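Local coordinates for protein interleukin-2 receptor subunit beta (Mus musculus, PDB 6DG5) that probably serves as a cell-surface receptor subunit that binds interleukin-2 and passes the mitogenic signal of this cytokine into the cell, at residues T32-A37 and K89-V94; E143-L148 and S196-P201; H151-A156 and E180-V185. All coordinates share one frame; numbering follows the deposited sequence.

Interaction 1: T32-A37 and K89-V94; sequences TCHVHA and KGWRRV
Trp91, at the start of strand 91-99, reaches Thr32 and His34 over strand 79-86, which lies between the two segments in the sheet and pairs antiparallel with both. The backbones therefore stay apart. On segment 32-37 Thr32 and His34, two residues apart, both direct CB toward Trp91. The CB of Trp91 does not point straight back, but with CG opposite its own carbonyl carbon (chi1 -77°) the indole swings across. Its far corner does the touching. CH2 lies 3.3 Å from His34 ND1 and 3.6 Å from His34 CG, while CZ2 of Trp91 stands 4.0 Å above the imidazole plane, displaced toward its rim. The pair is an offset edge-to-face stack, centroids of the imidazole and the six-membered ring 5.0 Å apart and planes at 68°. Thr32 adds its methyl, CG2 being 3.7 Å from Trp91 CH2; its hydroxyl turns to Glu49 in a weak hydrogen bond. Trp86 makes a further edge-to-face pair with Trp91, and Cys33 is disulfide-bonded to Cys85. The contact thus rests on C-H edge against pi face and on methyl packing, and a proton gained by His34 would probably make its face a poorer partner for that edge.

Interaction 2: E143-L148 and S196-P201; sequences EARRRL and SPWSQP. With MAN (alpha-D-mannopyranose), chain E; FUC (alpha-L-fucopyranose), chain C.
The WSXWS motif, Trp195 to Ser199, supplies Trp198, whose indole stacks flat on the guanidinium of Arg145 from strand 140-148. The two planes are only 6° apart, and Arg145 CZ stands 3.7 Å from the centroid of the five-membered ring, a cation-pi contact over the face. Arg145 gets there with CG between its backbone N and carbonyl carbon (chi1 57°) and an extended conformation, which carries the chain from CG to NH2 across the indole face: CD makes a CH-pi contact 3.8 Å from the centroid of the six-membered ring, and NH2 ends 3.4 Å from CD1 of Trp198. NH2 also hydrogen-bonds to Gln182 OE1, which helps fix the rotation of the guanidinium. At the indole edge Ala144 CA lies 3.9 Å from Trp198 CZ3, near the ring plane, while Glu143 sends its carboxylate to a salt bridge with Arg184. With an alanine in place of Trp198, the guanidinium of Arg145 would probably lose the indole from one face and be freer to turn away from Gln182. The loop also borders sugars: O4 of a mannose donates to Trp198 O at 2.7 Å, and C4 of a fucose packs 3.5 Å from Pro197 CG. Arg184 touches Trp198 on the face opposite Arg145. Alternating tryptophan and arginine layers of this kind form the ladder characteristic of the membrane-proximal fibronectin type-III domain of type I cytokine receptors, where the motif appears to be needed for proper folding.

Interaction 3: H151-A156 and E180-V185; sequences HSWEDA and EVQVRV
Gln182 of strand 178-187 runs out under the indole of Trp153, a residue of the loop between strands 140-148 and 157-161. From a CB directed toward the loop, CG lies opposite the carbonyl carbon of Gln182 (chi1 -68°) and makes a CH-pi contact over the six-membered ring, 4.1 Å from its centroid. The chain continues extended: CD comes to 4.0 Å from CE2 of Trp153, and OE1 stands 3.5 Å above the ring plane, over its centre, with the amide tilted 31° from the indole. Both ends of this buried amide have partners, OE1 being held by Arg145 and NE2 giving a hydrogen bond to Ser199 O, so its rotation is set. Glu180 crosses Trp153 at about a right angle and packs its CB 3.7 Å from CH2, while Val181 N sits 3.6 Å from the same CH2, near the ring plane. The carboxylate of Glu180 goes on to a salt bridge with Arg147, whose guanidinium makes a cation-pi contact on the face of Trp153 opposite Gln182. Just before 153-155, whose backbone angles are helical without the regular helix bonds, Ser152 OG accepts from Glu154 N at 3.2 Å, an ST turn that shapes the loop carrying the tryptophan. Trp153 is thereby a loop-borne rung between Arg145 and Arg147 in the tryptophan-arginine ladder on the fibronectin type-III domain, the feature associated with the WSXWS motif.

From the N terminus, interaction 1 closes first, ending a 51-residue excursion within the N-terminal domain and joining the outermost strand 91-99 to strand 33-39. Interaction 2 opens only later, so the two are in series; their centres are 38 Å apart, on opposite sides of the chain's centre. Interaction 3 is nested inside the loop that interaction 2 closes, and the two share one sheet through neighbouring strands 140-148 and 178-187. With centres about 4 Å apart they touch directly, for instance through a probable hydrogen bond from Ser199 N to Val183 O, 2.7 Å. Together they bind the 151-156 loop and the 196-201 loop to one sheet of the fibronectin type-III domain.

Interaction 1: T32-A37 and K89-V94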
loop_
_atom_site.group_PDB
_atom_site.type_symbol
_atom_site.label_atom_id
_atom_site.label_comp_id
_atom_site.label_asym_id
_atom_site.label_seq_id
_atom_site.Cartn_x
_atom_site.Cartn_y
_atom_site.Cartn_z
ATOM N N THR B 32 -24.364 -4.850 35.804
ATOM C CA THR B 32 -23.750 -3.976 34.814
ATOM C C THR B 32 -22.245 -4.201 34.764
ATOM O O THR B 32 -21.599 -4.393 35.799
ATOM C CB THR B 32 -24.071 -2.499 35.119
ATOM O OG1 THR B 32 -25.046 -2.016 34.185
ATOM C CG2 THR B 32 -22.826 -1.625 35.048
ATOM N N CYS B 33 -21.702 -4.192 33.545
ATOM C CA CYS B 33 -20.270 -4.292 33.298
ATOM C C CYS B 33 -19.896 -3.346 32.167
ATOM O O CYS B 33 -20.660 -3.177 31.212
ATOM C CB CYS B 33 -19.851 -5.720 32.928
ATOM S SG CYS B 33 -20.051 -6.967 34.223
ATOM N N HIS B 34 -18.714 -2.743 32.270
ATOM C CA HIS B 34 -18.254 -1.756 31.304
ATOM C C HIS B 34 -16.878 -2.141 30.779
ATOM O O HIS B 34 -16.191 -3.002 31.335
ATOM C CB HIS B 34 -18.214 -0.349 31.913
ATOM C CG HIS B 34 -19.553 0.313 32.003
ATOM N ND1 HIS B 34 -20.647 -0.295 32.579
ATOM C CD2 HIS B 34 -19.975 1.532 31.590
ATOM C CE1 HIS B 34 -21.685 0.520 32.518
ATOM N NE2 HIS B 34 -21.303 1.636 31.923
ATOM N N VAL B 35 -16.481 -1.489 29.688
ATOM C CA VAL B 35 -15.191 -1.712 29.045
ATOM C C VAL B 35 -14.464 -0.378 28.965
ATOM O O VAL B 35 -14.959 0.566 28.338
ATOM C CB VAL B 35 -15.344 -2.333 27.648
ATOM C CG1 VAL B 35 -14.005 -2.350 26.927
ATOM C CG2 VAL B 35 -15.915 -3.739 27.750
ATOM N N HIS B 36 -13.296 -0.300 29.597
ATOM C CA HIS B 36 -12.472 0.901 29.582
ATOM C C HIS B 36 -11.296 0.703 28.636
ATOM O O HIS B 36 -10.638 -0.342 28.668
ATOM C CB HIS B 36 -11.964 1.236 30.985
ATOM C CG HIS B 36 -12.985 1.890 31.859
ATOM N ND1 HIS B 36 -14.244 1.365 32.056
ATOM C CD2 HIS B 36 -12.934 3.029 32.590
ATOM C CE1 HIS B 36 -14.923 2.151 32.873
ATOM N NE2 HIS B 36 -14.151 3.167 33.211
ATOM N N ALA B 37 -11.035 1.704 27.801
ATOM C CA ALA B 37 -9.923 1.672 26.862
ATOM C C ALA B 37 -9.154 2.980 26.956
ATOM O O ALA B 37 -9.750 4.060 26.882
ATOM C CB ALA B 37 -10.413 1.442 25.428
ATOM N N LYS B 89 -19.742 -3.100 46.482
ATOM C CA LYS B 89 -18.881 -2.005 46.900
ATOM C C LYS B 89 -18.551 -1.039 45.771
ATOM O O LYS B 89 -17.989 0.028 46.038
ATOM C CB LYS B 89 -17.583 -2.556 47.499
ATOM N N GLY B 90 -18.883 -1.378 44.528
ATOM C CA GLY B 90 -18.622 -0.486 43.415
ATOM C C GLY B 90 -17.950 -1.156 42.234
ATOM O O GLY B 90 -18.156 -2.347 41.987
ATOM N N TRP B 91 -17.145 -0.394 41.495
ATOM C CA TRP B 91 -16.439 -0.945 40.346
ATOM C C TRP B 91 -15.355 -1.914 40.802
ATOM O O TRP B 91 -14.538 -1.588 41.669
ATOM C CB TRP B 91 -15.817 0.172 39.510
ATOM C CG TRP B 91 -16.783 0.922 38.647
ATOM C CD1 TRP B 91 -17.018 2.265 38.659
ATOM C CD2 TRP B 91 -17.638 0.375 37.636
ATOM N NE1 TRP B 91 -17.966 2.589 37.720
ATOM C CE2 TRP B 91 -18.364 1.445 37.079
ATOM C CE3 TRP B 91 -17.863 -0.917 37.149
ATOM C CZ2 TRP B 91 -19.298 1.265 36.060
ATOM C CZ3 TRP B 91 -18.790 -1.094 36.139
ATOM C CH2 TRP B 91 -19.497 -0.009 35.606
ATOM N N ARG B 92 -15.350 -3.106 40.212
ATOM C CA ARG B 92 -14.320 -4.107 40.449
ATOM C C ARG B 92 -13.710 -4.504 39.114
ATOM O O ARG B 92 -14.432 -4.877 38.184
ATOM C CB ARG B 92 -14.892 -5.335 41.163
ATOM N N ARG B 93 -12.384 -4.418 39.020
ATOM C CA ARG B 93 -11.691 -4.722 37.772
ATOM C C ARG B 93 -11.707 -6.228 37.539
ATOM O O ARG B 93 -11.055 -6.986 38.265
ATOM C CB ARG B 93 -10.261 -4.188 37.815
ATOM C CG ARG B 93 -9.584 -4.122 36.452
ATOM C CD ARG B 93 -8.123 -3.717 36.579
ATOM N NE ARG B 93 -7.828 -2.468 35.879
ATOM C CZ ARG B 93 -6.622 -1.912 35.819
ATOM N NH1 ARG B 93 -5.591 -2.495 36.417
ATOM N NH2 ARG B 93 -6.443 -0.774 35.162
ATOM N N VAL B 94 -12.452 -6.664 36.529
ATOM C CA VAL B 94 -12.575 -8.087 36.224
ATOM C C VAL B 94 -11.459 -8.554 35.300
ATOM O O VAL B 94 -10.819 -9.579 35.550
ATOM C CB VAL B 94 -13.965 -8.378 35.622
ATOM C CG1 VAL B 94 -14.023 -9.793 35.077
ATOM C CG2 VAL B 94 -15.048 -8.162 36.669
#

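Interaction 2: E143-L148 and S196-P201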
loop_
_atom_site.group_PDB
_atom_site.type_symbol
_atom_site.label_atom_id
_atom_site.label_comp_id
_atom_site.label_asym_id
_atom_site.label_seq_id
_atom_site.Cartn_x
_atom_site.Cartn_y
_atom_site.Cartn_z
ATOM N N GLU B 143 -13.028 -11.987 -1.014
ATOM C CA GLU B 143 -13.489 -13.360 -1.170
ATOM C C GLU B 143 -15.002 -13.333 -1.317
ATOM O O GLU B 143 -15.700 -12.771 -0.465
ATOM C CB GLU B 143 -13.084 -14.228 0.026
ATOM C CG GLU B 143 -12.113 -15.351 -0.302
ATOM C CD GLU B 143 -11.942 -16.324 0.851
ATOM O OE1 GLU B 143 -12.774 -16.296 1.782
ATOM O OE2 GLU B 143 -10.976 -17.118 0.826
ATOM N N ALA B 144 -15.504 -13.930 -2.393
ATOM C CA ALA B 144 -16.934 -14.021 -2.644
ATOM C C ALA B 144 -17.351 -15.483 -2.728
ATOM O O ALA B 144 -16.545 -16.356 -3.067
ATOM C CB ALA B 144 -17.325 -13.287 -3.935
ATOM N N ARG B 145 -18.617 -15.750 -2.415
ATOM C CA ARG B 145 -19.166 -17.093 -2.540
ATOM C C ARG B 145 -20.495 -17.043 -3.280
ATOM O O ARG B 145 -21.369 -16.235 -2.950
ATOM C CB ARG B 145 -19.332 -17.772 -1.172
ATOM C CG ARG B 145 -20.196 -17.044 -0.155
ATOM C CD ARG B 145 -20.246 -17.849 1.136
ATOM N NE ARG B 145 -21.072 -17.232 2.167
ATOM C CZ ARG B 145 -21.265 -17.758 3.374
ATOM N NH1 ARG B 145 -20.688 -18.908 3.694
ATOM N NH2 ARG B 145 -22.030 -17.138 4.259
ATOM N N ARG B 146 -20.633 -17.908 -4.279
ATOM C CA ARG B 146 -21.818 -17.993 -5.123
ATOM C C ARG B 146 -22.581 -19.265 -4.780
ATOM O O ARG B 146 -22.005 -20.357 -4.795
ATOM C CB ARG B 146 -21.426 -17.989 -6.601
ATOM C CG ARG B 146 -22.582 -18.181 -7.566
ATOM C CD ARG B 146 -22.121 -18.810 -8.876
ATOM N NE ARG B 146 -21.875 -20.244 -8.739
ATOM C CZ ARG B 146 -20.668 -20.796 -8.642
ATOM N NH1 ARG B 146 -19.582 -20.037 -8.673
ATOM N NH2 ARG B 146 -20.547 -22.112 -8.520
ATOM N N ARG B 147 -23.869 -19.129 -4.473
ATOM C CA ARG B 147 -24.692 -20.279 -4.141
ATOM C C ARG B 147 -25.947 -20.292 -4.998
ATOM O O ARG B 147 -26.436 -19.249 -5.439
ATOM C CB ARG B 147 -25.077 -20.302 -2.650
ATOM C CG ARG B 147 -26.341 -19.534 -2.285
ATOM C CD ARG B 147 -26.827 -19.933 -0.898
ATOM N NE ARG B 147 -27.960 -19.130 -0.447
ATOM C CZ ARG B 147 -28.614 -19.337 0.693
ATOM N NH1 ARG B 147 -28.251 -20.327 1.497
ATOM N NH2 ARG B 147 -29.632 -18.557 1.029
ATOM N N LEU B 148 -26.454 -21.498 -5.238
ATOM C CA LEU B 148 -27.720 -21.677 -5.938
ATOM C C LEU B 148 -28.872 -21.401 -4.980
ATOM O O LEU B 148 -28.778 -21.686 -3.782
ATOM C CB LEU B 148 -27.814 -23.099 -6.489
ATOM C CG LEU B 148 -28.249 -23.308 -7.939
ATOM C CD1 LEU B 148 -27.248 -22.681 -8.884
ATOM C CD2 LEU B 148 -28.401 -24.791 -8.231
ATOM N N SER B 196 -13.580 -9.947 7.212
ATOM C CA SER B 196 -14.771 -9.167 7.494
ATOM C C SER B 196 -16.010 -10.035 7.320
ATOM O O SER B 196 -15.975 -11.044 6.611
ATOM C CB SER B 196 -14.848 -7.962 6.562
ATOM O OG SER B 196 -15.333 -8.336 5.283
ATOM N N PRO B 197 -17.121 -9.668 7.961
ATOM C CA PRO B 197 -18.360 -10.429 7.774
ATOM C C PRO B 197 -18.819 -10.387 6.325
ATOM O O PRO B 197 -18.467 -9.492 5.556
ATOM C CB PRO B 197 -19.358 -9.720 8.695
ATOM C CG PRO B 197 -18.509 -9.060 9.717
ATOM C CD PRO B 197 -17.268 -8.631 8.992
ATOM N N TRP B 198 -19.610 -11.390 5.956
ATOM C CA TRP B 198 -20.120 -11.470 4.597
ATOM C C TRP B 198 -21.074 -10.320 4.315
ATOM O O TRP B 198 -21.825 -9.884 5.192
ATOM C CB TRP B 198 -20.825 -12.803 4.372
ATOM C CG TRP B 198 -19.897 -13.975 4.331
ATOM C CD1 TRP B 198 -19.701 -14.904 5.311
ATOM C CD2 TRP B 198 -19.033 -14.344 3.250
ATOM N NE1 TRP B 198 -18.773 -15.831 4.905
ATOM C CE2 TRP B 198 -18.348 -15.511 3.643
ATOM C CE3 TRP B 198 -18.774 -13.803 1.988
ATOM C CZ2 TRP B 198 -17.421 -16.145 2.820
ATOM C CZ3 TRP B 198 -17.855 -14.435 1.171
ATOM C CH2 TRP B 198 -17.189 -15.593 1.591
ATOM N N SER B 199 -21.037 -9.829 3.082
ATOM C CA SER B 199 -21.914 -8.745 2.674
ATOM C C SER B 199 -23.366 -9.212 2.653
ATOM O O SER B 199 -23.661 -10.411 2.646
ATOM C CB SER B 199 -21.516 -8.236 1.292
ATOM O OG SER B 199 -21.672 -9.245 0.309
ATOM N N GLN B 200 -24.278 -8.244 2.643
ATOM C CA GLN B 200 -25.687 -8.559 2.462
ATOM C C GLN B 200 -25.860 -9.284 1.135
ATOM O O GLN B 200 -25.468 -8.742 0.089
ATOM C CB GLN B 200 -26.552 -7.300 2.495
ATOM C CG GLN B 200 -27.111 -6.964 3.868
ATOM C CD GLN B 200 -28.135 -5.844 3.820
ATOM O OE1 GLN B 200 -29.012 -5.823 2.955
ATOM N NE2 GLN B 200 -28.023 -4.900 4.750
ATOM N N PRO B 201 -26.409 -10.496 1.128
ATOM C CA PRO B 201 -26.439 -11.291 -0.105
ATOM C C PRO B 201 -27.218 -10.604 -1.217
ATOM O O PRO B 201 -28.212 -9.912 -0.983
ATOM C CB PRO B 201 -27.115 -12.598 0.330
ATOM C CG PRO B 201 -27.824 -12.266 1.609
ATOM C CD PRO B 201 -26.995 -11.215 2.270
HETATM C C1 MAN E . -27.340 -9.086 7.878
HETATM C C2 MAN E . -27.544 -10.354 7.002
HETATM C C3 MAN E . -26.248 -11.155 6.927
HETATM C C4 MAN E . -25.087 -10.273 6.450
HETATM C C5 MAN E . -24.936 -9.057 7.373
HETATM C C6 MAN E . -23.878 -8.081 6.879
HETATM O O2 MAN E . -27.865 -10.009 5.652
HETATM O O3 MAN E . -26.381 -12.291 6.078
HETATM O O4 MAN E . -23.877 -11.022 6.462
HETATM O O5 MAN E . -26.196 -8.334 7.459
HETATM O O6 MAN E . -23.665 -7.099 7.888
HETATM C C1 FUC C . -18.294 -4.552 13.846
HETATM C C2 FUC C . -16.976 -4.377 13.047
HETATM C C3 FUC C . -16.841 -5.419 11.926
HETATM C C4 FUC C . -18.199 -6.051 11.546
HETATM C C5 FUC C . -18.858 -6.679 12.793
HETATM C C6 FUC C . -20.368 -6.843 12.668
HETATM O O2 FUC C . -15.830 -4.405 13.886
HETATM O O3 FUC C . -16.299 -4.804 10.765
HETATM O O4 FUC C . -19.067 -5.101 10.933
HETATM O O5 FUC C . -18.614 -5.923 14.007
#

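Interaction 3: H151-A156 and E180-V185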
loop_
_atom_site.group_PDB
_atom_site.type_symbol
_atom_site.label_atom_id
_atom_site.label_comp_id
_atom_site.label_asym_id
_atom_site.label_seq_id
_atom_site.Cartn_x
_atom_site.Cartn_y
_atom_site.Cartn_z
ATOM N N HIS B 151 -30.010 -23.761 -2.001
ATOM C CA HIS B 151 -28.874 -24.501 -1.479
ATOM C C HIS B 151 -28.264 -23.756 -0.292
ATOM O O HIS B 151 -28.754 -22.709 0.138
ATOM C CB HIS B 151 -27.844 -24.736 -2.583
ATOM C CG HIS B 151 -28.342 -25.596 -3.703
ATOM N ND1 HIS B 151 -29.571 -25.408 -4.298
ATOM C CD2 HIS B 151 -27.770 -26.642 -4.344
ATOM C CE1 HIS B 151 -29.737 -26.304 -5.254
ATOM N NE2 HIS B 151 -28.659 -27.065 -5.304
ATOM N N SER B 152 -27.179 -24.301 0.248
ATOM C CA SER B 152 -26.572 -23.792 1.469
ATOM C C SER B 152 -25.361 -22.920 1.159
ATOM O O SER B 152 -24.718 -23.054 0.116
ATOM C CB SER B 152 -26.157 -24.948 2.384
ATOM O OG SER B 152 -25.418 -24.475 3.495
ATOM N N TRP B 153 -25.054 -22.015 2.097
ATOM C CA TRP B 153 -23.868 -21.175 1.965
ATOM C C TRP B 153 -22.590 -21.960 2.218
ATOM O O TRP B 153 -21.534 -21.611 1.677
ATOM C CB TRP B 153 -23.946 -19.981 2.917
ATOM C CG TRP B 153 -24.826 -18.867 2.425
ATOM C CD1 TRP B 153 -25.957 -18.387 3.021
ATOM C CD2 TRP B 153 -24.643 -18.094 1.231
ATOM N NE1 TRP B 153 -26.486 -17.362 2.275
ATOM C CE2 TRP B 153 -25.700 -17.163 1.171
ATOM C CE3 TRP B 153 -23.690 -18.100 0.209
ATOM C CZ2 TRP B 153 -25.828 -16.245 0.129
ATOM C CZ3 TRP B 153 -23.819 -17.189 -0.824
ATOM C CH2 TRP B 153 -24.879 -16.275 -0.855
ATOM N N GLU B 154 -22.659 -23.012 3.036
ATOM C CA GLU B 154 -21.505 -23.885 3.211
ATOM C C GLU B 154 -21.291 -24.768 1.991
ATOM O O GLU B 154 -20.161 -25.193 1.725
ATOM C CB GLU B 154 -21.675 -24.744 4.466
ATOM C CG GLU B 154 -22.305 -24.009 5.645
ATOM C CD GLU B 154 -21.481 -22.825 6.118
ATOM O OE1 GLU B 154 -20.239 -22.872 5.984
ATOM O OE2 GLU B 154 -22.076 -21.850 6.626
ATOM N N ASP B 155 -22.360 -25.046 1.242
ATOM C CA ASP B 155 -22.250 -25.774 -0.014
ATOM C C ASP B 155 -21.713 -24.892 -1.131
ATOM O O ASP B 155 -21.278 -25.410 -2.165
ATOM C CB ASP B 155 -23.623 -26.338 -0.395
ATOM C CG ASP B 155 -23.538 -27.543 -1.316
ATOM O OD1 ASP B 155 -22.416 -27.912 -1.723
ATOM O OD2 ASP B 155 -24.606 -28.120 -1.623
ATOM N N ALA B 156 -21.723 -23.575 -0.937
ATOM C CA ALA B 156 -21.390 -22.636 -2.000
ATOM C C ALA B 156 -19.900 -22.674 -2.336
ATOM O O ALA B 156 -19.061 -23.131 -1.554
ATOM C CB ALA B 156 -21.796 -21.216 -1.606
ATOM N N GLU B 180 -27.221 -16.463 -5.464
ATOM C CA GLU B 180 -27.035 -15.553 -4.343
ATOM C C GLU B 180 -25.544 -15.433 -4.065
ATOM O O GLU B 180 -24.818 -16.431 -4.100
ATOM C CB GLU B 180 -27.781 -16.045 -3.094
ATOM C CG GLU B 180 -28.467 -14.948 -2.287
ATOM C CD GLU B 180 -29.411 -15.502 -1.230
ATOM O OE1 GLU B 180 -29.652 -16.729 -1.228
ATOM O OE2 GLU B 180 -29.913 -14.712 -0.401
ATOM N N VAL B 181 -25.085 -14.212 -3.801
ATOM C CA VAL B 181 -23.658 -13.919 -3.703
ATOM C C VAL B 181 -23.388 -13.055 -2.477
ATOM O O VAL B 181 -24.113 -12.090 -2.213
ATOM C CB VAL B 181 -23.144 -13.223 -4.984
ATOM C CG1 VAL B 181 -21.817 -12.528 -4.725
ATOM C CG2 VAL B 181 -22.989 -14.235 -6.104
ATOM N N GLN B 182 -22.341 -13.411 -1.730
ATOM C CA GLN B 182 -21.834 -12.613 -0.627
ATOM C C GLN B 182 -20.341 -12.394 -0.819
ATOM O O GLN B 182 -19.636 -13.269 -1.325
ATOM C CB GLN B 182 -22.070 -13.290 0.727
ATOM C CG GLN B 182 -23.522 -13.374 1.152
ATOM C CD GLN B 182 -23.675 -13.953 2.547
ATOM O OE1 GLN B 182 -23.292 -15.095 2.804
ATOM N NE2 GLN B 182 -24.226 -13.160 3.459
ATOM N N VAL B 183 -19.860 -11.220 -0.401
ATOM C CA VAL B 183 -18.455 -10.847 -0.530
ATOM C C VAL B 183 -17.934 -10.402 0.829
ATOM O O VAL B 183 -18.697 -9.956 1.691
ATOM C CB VAL B 183 -18.253 -9.736 -1.587
ATOM C CG1 VAL B 183 -16.816 -9.711 -2.071
ATOM C CG2 VAL B 183 -19.209 -9.924 -2.759
ATOM N N ARG B 184 -16.623 -10.543 1.024
ATOM C CA ARG B 184 -15.968 -10.079 2.239
ATOM C C ARG B 184 -14.559 -9.604 1.902
ATOM O O ARG B 184 -14.022 -9.902 0.832
ATOM C CB ARG B 184 -15.933 -11.171 3.316
ATOM C CG ARG B 184 -15.276 -12.466 2.886
ATOM C CD ARG B 184 -15.347 -13.487 4.006
ATOM N NE ARG B 184 -14.534 -14.669 3.735
ATOM C CZ ARG B 184 -14.329 -15.644 4.614
ATOM N NH1 ARG B 184 -14.877 -15.574 5.820
ATOM N NH2 ARG B 184 -13.575 -16.686 4.291
ATOM N N VAL B 185 -13.961 -8.863 2.840
ATOM C CA VAL B 185 -12.738 -8.109 2.582
ATOM C C VAL B 185 -11.743 -8.313 3.721
ATOM O O VAL B 185 -12.124 -8.574 4.865
ATOM C CB VAL B 185 -13.058 -6.608 2.374
ATOM C CG1 VAL B 185 -13.631 -5.992 3.644
ATOM C CG2 VAL B 185 -11.833 -5.837 1.900
#